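Local coordinates for protein nodulation fucosyltransferase NodZ (Bradyrhizobium sp., PDB 2HHC) that belongs to the GT-B clan and folds into two domains, each built round a mainly parallel beta-sheet with flanking helices, at residues E59-E62 against P68-C71; S9-G14 against L19-S24; T32-V37 against N124-D129. One frame throughout, in Å; residues are numbered along the deposited sequence.

Interaction 1: E59-E62 against P68-C71; sequences EPVE and PVIC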
ATOM      1  N   GLU A  59       8.778   0.046  12.459  1.00 28.85           N
ATOM      2  CA  GLU A  59       9.733   0.562  13.439  1.00 30.11           C
ATOM      3  C   GLU A  59       9.829   2.079  13.388  1.00 30.42           C
ATOM      4  O   GLU A  59       9.526   2.687  12.336  1.00 30.99           O
ATOM      5  CB  GLU A  59      11.101  -0.102  13.217  1.00 28.96           C
ATOM      6  CG  GLU A  59      11.065  -1.626  13.480  1.00 29.83           C
ATOM      7  CD  GLU A  59      12.385  -2.267  13.432  1.00 33.09           C
ATOM      8  OE1 GLU A  59      13.326  -1.695  12.840  1.00 36.29           O
ATOM      9  OE2 GLU A  59      12.517  -3.366  14.024  1.00 33.40           O
ATOM     10  N   PRO A  60      10.202   2.703  14.517  1.00 32.59           N
ATOM     11  CA  PRO A  60      10.390   4.161  14.520  1.00 34.00           C
ATOM     12  C   PRO A  60      11.299   4.620  13.426  1.00 33.66           C
ATOM     13  O   PRO A  60      12.307   3.961  13.152  1.00 34.33           O
ATOM     14  CB  PRO A  60      11.068   4.417  15.883  1.00 34.59           C
ATOM     15  CG  PRO A  60      10.680   3.292  16.736  1.00 36.10           C
ATOM     16  CD  PRO A  60      10.507   2.105  15.831  1.00 33.85           C
ATOM     17  N   VAL A  61      10.941   5.708  12.767  1.00 34.34           N
ATOM     18  CA  VAL A  61      11.804   6.297  11.733  1.00 35.31           C
ATOM     19  C   VAL A  61      11.837   7.812  11.979  1.00 33.15           C
ATOM     20  O   VAL A  61      10.763   8.452  12.131  1.00 33.46           O
ATOM     21  CB  VAL A  61      11.320   5.886  10.299  1.00 37.39           C
ATOM     22  CG1 VAL A  61       9.914   6.208  10.071  1.00 37.06           C
ATOM     23  CG2 VAL A  61      12.176   6.524   9.216  1.00 38.52           C
ATOM     24  N   GLU A  62      13.041   8.378  12.000  1.00 33.94           N
ATOM     25  CA  GLU A  62      13.188   9.840  12.198  1.00 34.45           C
ATOM     26  C   GLU A  62      13.704  10.566  10.947  1.00 33.30           C
ATOM     27  O   GLU A  62      13.770  11.809  10.943  1.00 32.65           O
ATOM     28  CB  GLU A  62      14.000  10.167  13.453  1.00 36.69           C
ATOM     29  CG  GLU A  62      13.370   9.522  14.723  1.00 40.21           C
ATOM     30  CD  GLU A  62      13.856   8.057  14.991  1.00 49.11           C
ATOM     31  OE1 GLU A  62      14.965   7.666  14.536  1.00 55.07           O
ATOM     32  OE2 GLU A  62      13.139   7.281  15.672  1.00 53.51           O
ATOM     33  N   PRO A  68      13.408  14.852   7.461  1.00 30.91           N
ATOM     34  CA  PRO A  68      13.041  14.522   8.838  1.00 30.88           C
ATOM     35  C   PRO A  68      11.615  13.998   8.914  1.00 29.83           C
ATOM     36  O   PRO A  68      10.716  14.443   8.175  1.00 29.92           O
ATOM     37  CB  PRO A  68      13.126  15.887   9.561  1.00 29.88           C
ATOM     38  CG  PRO A  68      13.820  16.777   8.648  1.00 32.85           C
ATOM     39  CD  PRO A  68      13.604  16.301   7.275  1.00 32.36           C
ATOM     40  N   VAL A  69      11.358  13.049   9.815  1.00 29.07           N
ATOM     41  CA  VAL A  69      10.057  12.376   9.938  1.00 30.40           C
ATOM     42  C   VAL A  69       9.601  12.336  11.379  1.00 29.35           C
ATOM     43  O   VAL A  69      10.368  12.024  12.262  1.00 30.25           O
ATOM     44  CB  VAL A  69      10.133  10.940   9.412  1.00 29.46           C
ATOM     45  CG1 VAL A  69       8.839  10.174   9.636  1.00 31.13           C
ATOM     46  CG2 VAL A  69      10.502  10.945   7.950  1.00 29.83           C
ATOM     47  N   ILE A  70       8.317  12.641  11.567  1.00 29.73           N
ATOM     48  CA  ILE A  70       7.569  12.419  12.810  1.00 29.75           C
ATOM     49  C   ILE A  70       6.537  11.355  12.507  1.00 30.23           C
ATOM     50  O   ILE A  70       5.646  11.565  11.693  1.00 31.07           O
ATOM     51  CB  ILE A  70       6.893  13.689  13.289  1.00 30.24           C
ATOM     52  CG1 ILE A  70       7.939  14.774  13.611  1.00 30.62           C
ATOM     53  CG2 ILE A  70       6.083  13.411  14.550  1.00 30.73           C
ATOM     54  CD1 ILE A  70       7.400  16.174  13.777  1.00 31.70           C
ATOM     55  N   CYS A  71       6.610  10.211  13.183  1.00 30.85           N
ATOM     56  CA  CYS A  71       5.775   9.061  12.842  1.00 29.89           C
ATOM     57  C   CYS A  71       4.981   8.451  13.989  1.00 31.49           C
ATOM     58  O   CYS A  71       4.454   7.323  13.835  1.00 32.01           O
ATOM     59  CB  CYS A  71       6.689   7.910  12.356  1.00 30.21           C
ATOM     60  SG  CYS A  71       7.664   7.095  13.642  1.00 30.04           S
TER
HETATM   61  O   HOH W   1       9.366   9.856  14.248  1.00 25.62           O
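Pro60 meets Cys71 through its backbone, CA lying 4.1 Å from SG, while its ring turns toward Arg151. At Val61 the polar and apolar contacts gather. Its N-H points almost straight at the sulfur, a weak hydrogen bond of 3.7 Å from Val61 N to Cys71 SG with 175° at the hydrogen. The sulfur reaches it because chi1 of 73° sets SG between the backbone N and carbonyl carbon of Cys71. Water 1 donates to Val61 O and accepts from Cys71 N at 3.0 Å, bridging the two backbones. The outer edge of the N-terminal alpha/beta sheet begins here: 59-62 leads into strand 63-64, the antiparallel hairpin partner of strand 67-70. Val61 CG1 lies 4.1 Å from Val69 CG1 and also packs on CB of Cys71; Val61 and Cys71 both also touch Phe54 of helix 54-57. Glu62 then joins the hairpin directly, its O accepting from Val69 N at 2.9 Å. That donor sits well above the carbonyl plane, 67° out of it. A CA-H...O contact of 3.6 Å from Glu62 CA to Val69 O runs the other way, and Glu62 O also meets CA of Pro68.

Interaction 2: S9-G14 against L19-S24; sequences SRRRTG and LWSLAS
Ser21 OG is held by two hydrogen bonds, with OD1 of Asp17 one helical turn earlier and with the backbone N of Leu132, and it also lies against the Arg11 side chain. Arg11 CD stands 3.8 Å away from Ser21 OG, and Arg11 NE is 3.9 Å from the same oxygen, which approaches the guanidinium obliquely. The polar partner of NE is Asp17 OD1, in a salt bridge, so this one carboxylate oxygen joins arginine and serine and would be expected to offset the arginine charge. The bend of the Arg11 chain at chi2 (81°) brings CD beside Ser21 OG, and the guanidinium continues past it. Thr13 CG2 lies over one face of that group, toward its rim.

Ser9 comes in from the strand. With chi1 at -175°, OG swings to the carbonyl side of the residue and approaches the helix backbone, 3.6 Å from Leu22 CA. Leu22 CD1 closes on the same serine, 3.8 Å from Ser9 CB, while the leucine also packs on Ile38 of the next strand. Between Ser9 OG and residues 19-24 the polar link is through water 2, which lies 2.7 Å from Ser9 OG and donates a weak bond of 2.9 Å to Ser21 O. A buried hydroxyl and a helical carbonyl thus share one water.

Helix and strand lie close, Ser9 CA and Leu22 CA being 5.9 Å apart. Gly14, at the end of the loop, is the N-cap of the helix. This is the first half of a beta-alpha-beta crossover, strand 6-10, helix 15-32 and strand 35-39, at the start of a Rossmann-like domain.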
ATOM      1  N   SER A   9       1.068  13.387   6.040  1.00 30.56           N
ATOM      2  CA  SER A   9       0.525  12.297   5.275  1.00 30.80           C
ATOM      3  C   SER A   9      -0.497  11.547   6.103  1.00 30.79           C
ATOM      4  O   SER A   9      -0.130  10.796   7.023  1.00 31.19           O
ATOM      5  CB  SER A   9       1.645  11.361   4.822  1.00 30.67           C
ATOM      6  OG  SER A   9       1.099  10.355   3.969  1.00 31.93           O
ATOM      7  N   ARG A  10      -1.785  11.737   5.779  1.00 31.35           N
ATOM      8  CA  ARG A  10      -2.888  11.107   6.464  1.00 31.21           C
ATOM      9  C   ARG A  10      -3.485  10.055   5.530  1.00 32.12           C
ATOM     10  O   ARG A  10      -3.926  10.396   4.413  1.00 32.89           O
ATOM     11  CB  ARG A  10      -3.963  12.144   6.774  0.50 31.62           C
ATOM     12  CG  ARG A  10      -3.422  13.434   7.352  0.50 29.27           C
ATOM     13  CD  ARG A  10      -4.547  14.151   8.141  0.50 31.44           C
ATOM     14  NE  ARG A  10      -4.720  13.496   9.434  0.50 27.55           N
ATOM     15  CZ  ARG A  10      -5.853  12.943   9.849  0.50 28.53           C
ATOM     16  NH1 ARG A  10      -6.956  12.998   9.111  0.50 30.79           N
ATOM     17  NH2 ARG A  10      -5.889  12.289  11.002  0.50 28.25           N
ATOM     18  N   ARG A  11      -3.603   8.816   5.984  1.00 32.62           N
ATOM     19  CA  ARG A  11      -4.263   7.781   5.196  1.00 31.69           C
ATOM     20  C   ARG A  11      -4.616   6.664   6.157  1.00 32.05           C
ATOM     21  O   ARG A  11      -3.878   6.409   7.100  1.00 32.50           O
ATOM     22  CB  ARG A  11      -3.402   7.294   4.036  1.00 32.13           C
ATOM     23  CG  ARG A  11      -4.165   6.761   2.869  1.00 33.08           C
ATOM     24  CD  ARG A  11      -4.690   7.875   1.952  1.00 32.17           C
ATOM     25  NE  ARG A  11      -5.552   7.321   0.924  1.00 32.47           N
ATOM     26  CZ  ARG A  11      -6.823   7.619   0.728  1.00 33.98           C
ATOM     27  NH1 ARG A  11      -7.399   8.644   1.323  1.00 34.14           N
ATOM     28  NH2 ARG A  11      -7.502   6.969  -0.172  1.00 35.01           N
ATOM     29  N   ARG A  12      -5.763   6.063   5.929  1.00 31.69           N
ATOM     30  CA  ARG A  12      -6.418   5.150   6.861  1.00 31.69           C
ATOM     31  C   ARG A  12      -6.970   3.896   6.203  1.00 31.20           C
ATOM     32  O   ARG A  12      -7.793   3.171   6.777  1.00 32.45           O
ATOM     33  CB  ARG A  12      -7.566   5.885   7.595  1.00 31.35           C
ATOM     34  CG  ARG A  12      -7.089   7.052   8.400  1.00 31.78           C
ATOM     35  CD  ARG A  12      -8.154   7.938   8.944  1.00 31.27           C
ATOM     36  NE  ARG A  12      -8.907   8.576   7.873  1.00 31.30           N
ATOM     37  CZ  ARG A  12      -8.460   9.596   7.124  1.00 31.02           C
ATOM     38  NH1 ARG A  12      -7.318  10.185   7.308  1.00 31.50           N
ATOM     39  NH2 ARG A  12      -9.284  10.045   6.197  1.00 34.27           N
ATOM     40  N   THR A  13      -6.562   3.670   4.959  1.00 33.14           N
ATOM     41  CA  THR A  13      -7.104   2.598   4.166  1.00 32.76           C
ATOM     42  C   THR A  13      -6.115   1.435   4.096  1.00 32.87           C
ATOM     43  O   THR A  13      -5.305   1.238   5.014  1.00 33.77           O
ATOM     44  CB  THR A  13      -7.420   3.145   2.781  1.00 33.82           C
ATOM     45  OG1 THR A  13      -6.248   3.766   2.229  1.00 34.44           O
ATOM     46  CG2 THR A  13      -8.543   4.153   2.806  1.00 36.75           C
ATOM     47  N   GLY A  14      -6.118   0.649   3.040  1.00 31.32           N
ATOM     48  CA  GLY A  14      -5.173  -0.447   3.001  1.00 32.74           C
ATOM     49  C   GLY A  14      -3.763   0.023   2.880  1.00 32.06           C
ATOM     50  O   GLY A  14      -3.482   1.158   2.454  1.00 32.71           O
ATOM     51  N   LEU A  19       0.991   3.553   1.790  1.00 31.01           N
ATOM     52  CA  LEU A  19       2.403   3.650   1.497  1.00 31.11           C
ATOM     53  C   LEU A  19       2.712   4.368   0.170  1.00 29.90           C
ATOM     54  O   LEU A  19       3.713   5.060   0.063  1.00 30.61           O
ATOM     55  CB  LEU A  19       3.046   2.254   1.490  1.00 32.28           C
ATOM     56  CG  LEU A  19       3.081   1.644   2.907  1.00 31.80           C
ATOM     57  CD1 LEU A  19       3.467   0.165   2.859  1.00 35.33           C
ATOM     58  CD2 LEU A  19       3.967   2.451   3.822  1.00 34.72           C
ATOM     59  N   TRP A  20       1.831   4.232  -0.836  1.00 29.36           N
ATOM     60  CA  TRP A  20       1.998   4.977  -2.104  1.00 29.65           C
ATOM     61  C   TRP A  20       1.721   6.472  -1.819  1.00 30.46           C
ATOM     62  O   TRP A  20       2.456   7.351  -2.232  1.00 29.61           O
ATOM     63  CB  TRP A  20       1.020   4.431  -3.108  1.00 29.92           C
ATOM     64  CG  TRP A  20       1.311   4.744  -4.562  1.00 28.23           C
ATOM     65  CD1 TRP A  20       2.075   5.782  -5.080  1.00 27.75           C
ATOM     66  CD2 TRP A  20       0.861   3.997  -5.667  1.00 29.14           C
ATOM     67  NE1 TRP A  20       2.108   5.694  -6.439  1.00 27.68           N
ATOM     68  CE2 TRP A  20       1.369   4.606  -6.842  1.00 27.94           C
ATOM     69  CE3 TRP A  20       0.056   2.869  -5.790  1.00 30.87           C
ATOM     70  CZ2 TRP A  20       1.072   4.120  -8.100  1.00 28.67           C
ATOM     71  CZ3 TRP A  20      -0.252   2.398  -7.025  1.00 29.57           C
ATOM     72  CH2 TRP A  20       0.230   3.035  -8.180  1.00 29.41           C
ATOM     73  N   SER A  21       0.626   6.758  -1.090  1.00 29.81           N
ATOM     74  CA  SER A  21       0.301   8.127  -0.715  1.00 29.40           C
ATOM     75  C   SER A  21       1.386   8.764   0.140  1.00 30.67           C
ATOM     76  O   SER A  21       1.700   9.934  -0.020  1.00 31.75           O
ATOM     77  CB  SER A  21      -1.067   8.159  -0.019  1.00 30.15           C
ATOM     78  OG  SER A  21      -2.139   7.772  -0.861  1.00 31.53           O
ATOM     79  N   LEU A  22       2.002   7.946   0.981  1.00 29.83           N
ATOM     80  CA  LEU A  22       3.171   8.407   1.775  1.00 30.60           C
ATOM     81  C   LEU A  22       4.316   8.835   0.889  1.00 30.69           C
ATOM     82  O   LEU A  22       4.951   9.863   1.101  1.00 31.49           O
ATOM     83  CB  LEU A  22       3.658   7.325   2.727  1.00 31.71           C
ATOM     84  CG  LEU A  22       4.834   7.653   3.650  1.00 31.57           C
ATOM     85  CD1 LEU A  22       4.469   8.854   4.495  1.00 34.93           C
ATOM     86  CD2 LEU A  22       5.127   6.472   4.467  1.00 31.98           C
ATOM     87  N   ALA A  23       4.629   8.028  -0.140  1.00 29.96           N
ATOM     88  CA  ALA A  23       5.704   8.355  -1.089  1.00 29.94           C
ATOM     89  C   ALA A  23       5.447   9.745  -1.740  1.00 30.37           C
ATOM     90  O   ALA A  23       6.351  10.543  -1.926  1.00 30.76           O
ATOM     91  CB  ALA A  23       5.828   7.278  -2.116  1.00 30.26           C
ATOM     92  N   SER A  24       4.195  10.020  -2.059  1.00 30.86           N
ATOM     93  CA  SER A  24       3.852  11.326  -2.638  1.00 30.16           C
ATOM     94  C   SER A  24       4.103  12.492  -1.676  1.00 30.12           C
ATOM     95  O   SER A  24       4.666  13.524  -2.097  1.00 31.40           O
ATOM     96  CB  SER A  24       2.431  11.309  -3.151  0.70 30.39           C
ATOM     97  OG  SER A  24       2.298  10.349  -4.193  0.70 30.19           O
TER
HETATM   98  O   HOH W   2      -0.038  11.363   1.797  1.00 20.36           O

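Interaction 3: T32-V37 against N124-D129; sequences TGRTLV and NTIVCD
In the parallel core of the N-terminal Rossmann-like sheet, strands 35-39 and 125-128 flank strand 6-10, and near their starting ends the Arg34 side chain reaches past that middle strand to Ile126 and Asn124. The arginine follows the Schellman motif in which Gly33, at positive phi, ends helix 15-32. Its chain, extended from CG to NE, crosses the Ile126 side chain at about a right angle. Ile126 CG1 sits centrally over one guanidinium face, 3.7 Å above the plane, and CD1 of the same isoleucine is 3.9 Å from Arg34 CZ. Both torsions of Ile126 (chi1 -50°, chi2 -54°) fold CG1 and CD1 beneath the flat group. The guanidinium's NH2 forms a salt bridge to Asp120 and a hydrogen bond to Ala123 O, which help fix its rotation. NH1 gives Phe6 O of the middle strand a weak hydrogen bond. At another edge, Arg34 NE makes a weak bond of 3.1 Å to Thr32 OG1, bent to 124° at the hydrogen. Near the guanidinium plane, Asn124 O approaches Arg34 NH1 to 3.2 Å, but the angle is too poor for a hydrogen bond.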
ATOM      1  N   THR A  32      10.614  20.593  -1.054  1.00 31.16           N
ATOM      2  CA  THR A  32      10.364  21.902  -0.469  1.00 31.02           C
ATOM      3  C   THR A  32      10.970  22.169   0.917  1.00 31.59           C
ATOM      4  O   THR A  32      10.695  23.218   1.511  1.00 32.37           O
ATOM      5  CB  THR A  32       8.877  22.274  -0.443  1.00 30.72           C
ATOM      6  OG1 THR A  32       8.171  21.350   0.380  1.00 31.39           O
ATOM      7  CG2 THR A  32       8.253  22.283  -1.848  1.00 32.17           C
ATOM      8  N   GLY A  33      11.760  21.232   1.439  1.00 30.77           N
ATOM      9  CA  GLY A  33      12.450  21.429   2.705  1.00 30.78           C
ATOM     10  C   GLY A  33      11.511  21.413   3.881  1.00 31.27           C
ATOM     11  O   GLY A  33      11.651  22.224   4.801  1.00 32.26           O
ATOM     12  N   ARG A  34      10.584  20.469   3.871  1.00 29.57           N
ATOM     13  CA  ARG A  34       9.619  20.325   4.964  1.00 29.30           C
ATOM     14  C   ARG A  34       9.848  19.034   5.726  1.00 30.17           C
ATOM     15  O   ARG A  34      10.345  18.034   5.181  1.00 30.59           O
ATOM     16  CB  ARG A  34       8.189  20.359   4.412  1.00 29.13           C
ATOM     17  CG  ARG A  34       7.791  21.670   3.745  1.00 28.71           C
ATOM     18  CD  ARG A  34       6.474  21.502   2.997  1.00 29.42           C
ATOM     19  NE  ARG A  34       6.120  22.720   2.270  1.00 30.10           N
ATOM     20  CZ  ARG A  34       5.323  23.686   2.727  1.00 29.98           C
ATOM     21  NH1 ARG A  34       4.801  23.641   3.949  1.00 29.74           N
ATOM     22  NH2 ARG A  34       5.054  24.724   1.957  1.00 32.31           N
ATOM     23  N   THR A  35       9.338  19.015   6.955  1.00 29.48           N
ATOM     24  CA  THR A  35       9.331  17.827   7.773  1.00 29.48           C
ATOM     25  C   THR A  35       8.105  17.009   7.395  1.00 30.17           C
ATOM     26  O   THR A  35       7.013  17.532   7.269  1.00 31.60           O
ATOM     27  CB  THR A  35       9.323  18.214   9.251  1.00 30.23           C
ATOM     28  OG1 THR A  35      10.577  18.798   9.552  1.00 29.99           O
ATOM     29  CG2 THR A  35       9.071  17.019  10.214  1.00 29.65           C
ATOM     30  N   LEU A  36       8.272  15.684   7.270  1.00 29.69           N
ATOM     31  CA  LEU A  36       7.181  14.751   6.983  1.00 29.86           C
ATOM     32  C   LEU A  36       6.604  14.129   8.229  1.00 29.61           C
ATOM     33  O   LEU A  36       7.323  13.638   9.091  1.00 30.22           O
ATOM     34  CB  LEU A  36       7.672  13.629   6.084  1.00 31.07           C
ATOM     35  CG  LEU A  36       6.688  12.561   5.678  1.00 29.64           C
ATOM     36  CD1 LEU A  36       5.598  13.130   4.731  1.00 30.70           C
ATOM     37  CD2 LEU A  36       7.434  11.461   4.958  1.00 31.75           C
ATOM     38  N   VAL A  37       5.299  14.259   8.371  1.00 30.68           N
ATOM     39  CA  VAL A  37       4.577  13.696   9.489  1.00 30.27           C
ATOM     40  C   VAL A  37       3.712  12.546   8.940  1.00 30.53           C
ATOM     41  O   VAL A  37       2.921  12.708   7.990  1.00 31.54           O
ATOM     42  CB  VAL A  37       3.626  14.746  10.088  1.00 30.44           C
ATOM     43  CG1 VAL A  37       2.859  14.162  11.245  1.00 33.17           C
ATOM     44  CG2 VAL A  37       4.364  16.007  10.505  1.00 31.56           C
ATOM     45  N   ASN A 124       2.382  26.894   5.711  1.00 29.37           N
ATOM     46  CA  ASN A 124       3.390  26.318   6.571  1.00 29.60           C
ATOM     47  C   ASN A 124       3.212  24.817   6.786  1.00 29.32           C
ATOM     48  O   ASN A 124       4.184  24.121   7.091  1.00 29.98           O
ATOM     49  CB  ASN A 124       3.477  27.057   7.911  1.00 28.60           C
ATOM     50  CG  ASN A 124       4.043  28.426   7.747  1.00 29.22           C
ATOM     51  OD1 ASN A 124       4.990  28.604   6.992  1.00 29.26           O
ATOM     52  ND2 ASN A 124       3.477  29.402   8.427  1.00 32.99           N
ATOM     53  N   THR A 125       1.978  24.331   6.659  1.00 29.18           N
ATOM     54  CA  THR A 125       1.658  22.893   6.757  1.00 29.12           C
ATOM     55  C   THR A 125       0.787  22.486   5.590  1.00 29.95           C
ATOM     56  O   THR A 125      -0.286  23.074   5.380  1.00 29.51           O
ATOM     57  CB  THR A 125       0.968  22.587   8.102  1.00 29.88           C
ATOM     58  OG1 THR A 125       1.864  22.862   9.183  1.00 31.10           O
ATOM     59  CG2 THR A 125       0.550  21.102   8.218  1.00 30.07           C
ATOM     60  N   ILE A 126       1.246  21.487   4.826  1.00 29.63           N
ATOM     61  CA  ILE A 126       0.450  20.851   3.761  1.00 29.05           C
ATOM     62  C   ILE A 126      -0.229  19.655   4.393  1.00 30.42           C
ATOM     63  O   ILE A 126       0.467  18.765   4.903  1.00 31.49           O
ATOM     64  CB  ILE A 126       1.337  20.385   2.605  1.00 29.96           C
ATOM     65  CG1 ILE A 126       2.290  21.507   2.127  1.00 31.72           C
ATOM     66  CG2 ILE A 126       0.502  19.830   1.466  1.00 30.81           C
ATOM     67  CD1 ILE A 126       1.707  22.772   1.766  1.00 30.95           C
ATOM     68  N   VAL A 127      -1.549  19.571   4.315  1.00 30.29           N
ATOM     69  CA  VAL A 127      -2.244  18.417   4.897  1.00 29.82           C
ATOM     70  C   VAL A 127      -2.698  17.544   3.750  1.00 30.18           C
ATOM     71  O   VAL A 127      -3.542  17.952   2.929  1.00 31.52           O
ATOM     72  CB  VAL A 127      -3.474  18.818   5.759  1.00 31.29           C
ATOM     73  CG1 VAL A 127      -4.089  17.526   6.397  1.00 31.96           C
ATOM     74  CG2 VAL A 127      -3.082  19.845   6.770  1.00 31.28           C
ATOM     75  N   CYS A 128      -2.134  16.342   3.644  1.00 31.17           N
ATOM     76  CA  CYS A 128      -2.485  15.385   2.634  1.00 30.06           C
ATOM     77  C   CYS A 128      -3.464  14.358   3.193  1.00 30.45           C
ATOM     78  O   CYS A 128      -3.062  13.530   3.982  1.00 32.88           O
ATOM     79  CB  CYS A 128      -1.239  14.646   2.098  1.00 31.14           C
ATOM     80  SG  CYS A 128       0.004  15.714   1.339  1.00 32.23           S
ATOM     81  N   ASP A 129      -4.732  14.472   2.823  1.00 30.24           N
ATOM     82  CA  ASP A 129      -5.782  13.625   3.388  1.00 29.58           C
ATOM     83  C   ASP A 129      -6.761  13.176   2.273  1.00 30.54           C
ATOM     84  O   ASP A 129      -7.976  13.310   2.336  1.00 29.72           O
ATOM     85  CB  ASP A 129      -6.490  14.358   4.553  1.00 30.92           C
ATOM     86  CG  ASP A 129      -7.232  13.462   5.473  1.00 32.16           C
ATOM     87  OD1 ASP A 129      -7.347  12.203   5.299  1.00 31.74           O
ATOM     88  OD2 ASP A 129      -7.734  14.037   6.486  1.00 33.66           O
TER

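Overall arrangement
All three contacts reach the same sheet. Interactions 1 and 3, with centres about 14 Å apart, join where strand 67-70 pairs with strand 35-39: Ile70 N to Leu36 O is 2.8 Å and Leu36 N to Pro68 O is 2.9 Å. Interaction 2 supplies the strand between the two of interaction 3, with Ser9 N 2.8 Å from Val37 O and Arg10 N 2.8 Å from Cys128 O; on the helix side Leu22 CD1 packs 4.0 Å from Leu36 CD2. Interactions 1 and 2 do not touch, their nearest atoms being about 7 Å apart. In interaction 1 the Pro60 side chain lies about 5 Å from a bound phosphate ion, probably from the crystallisation liquor.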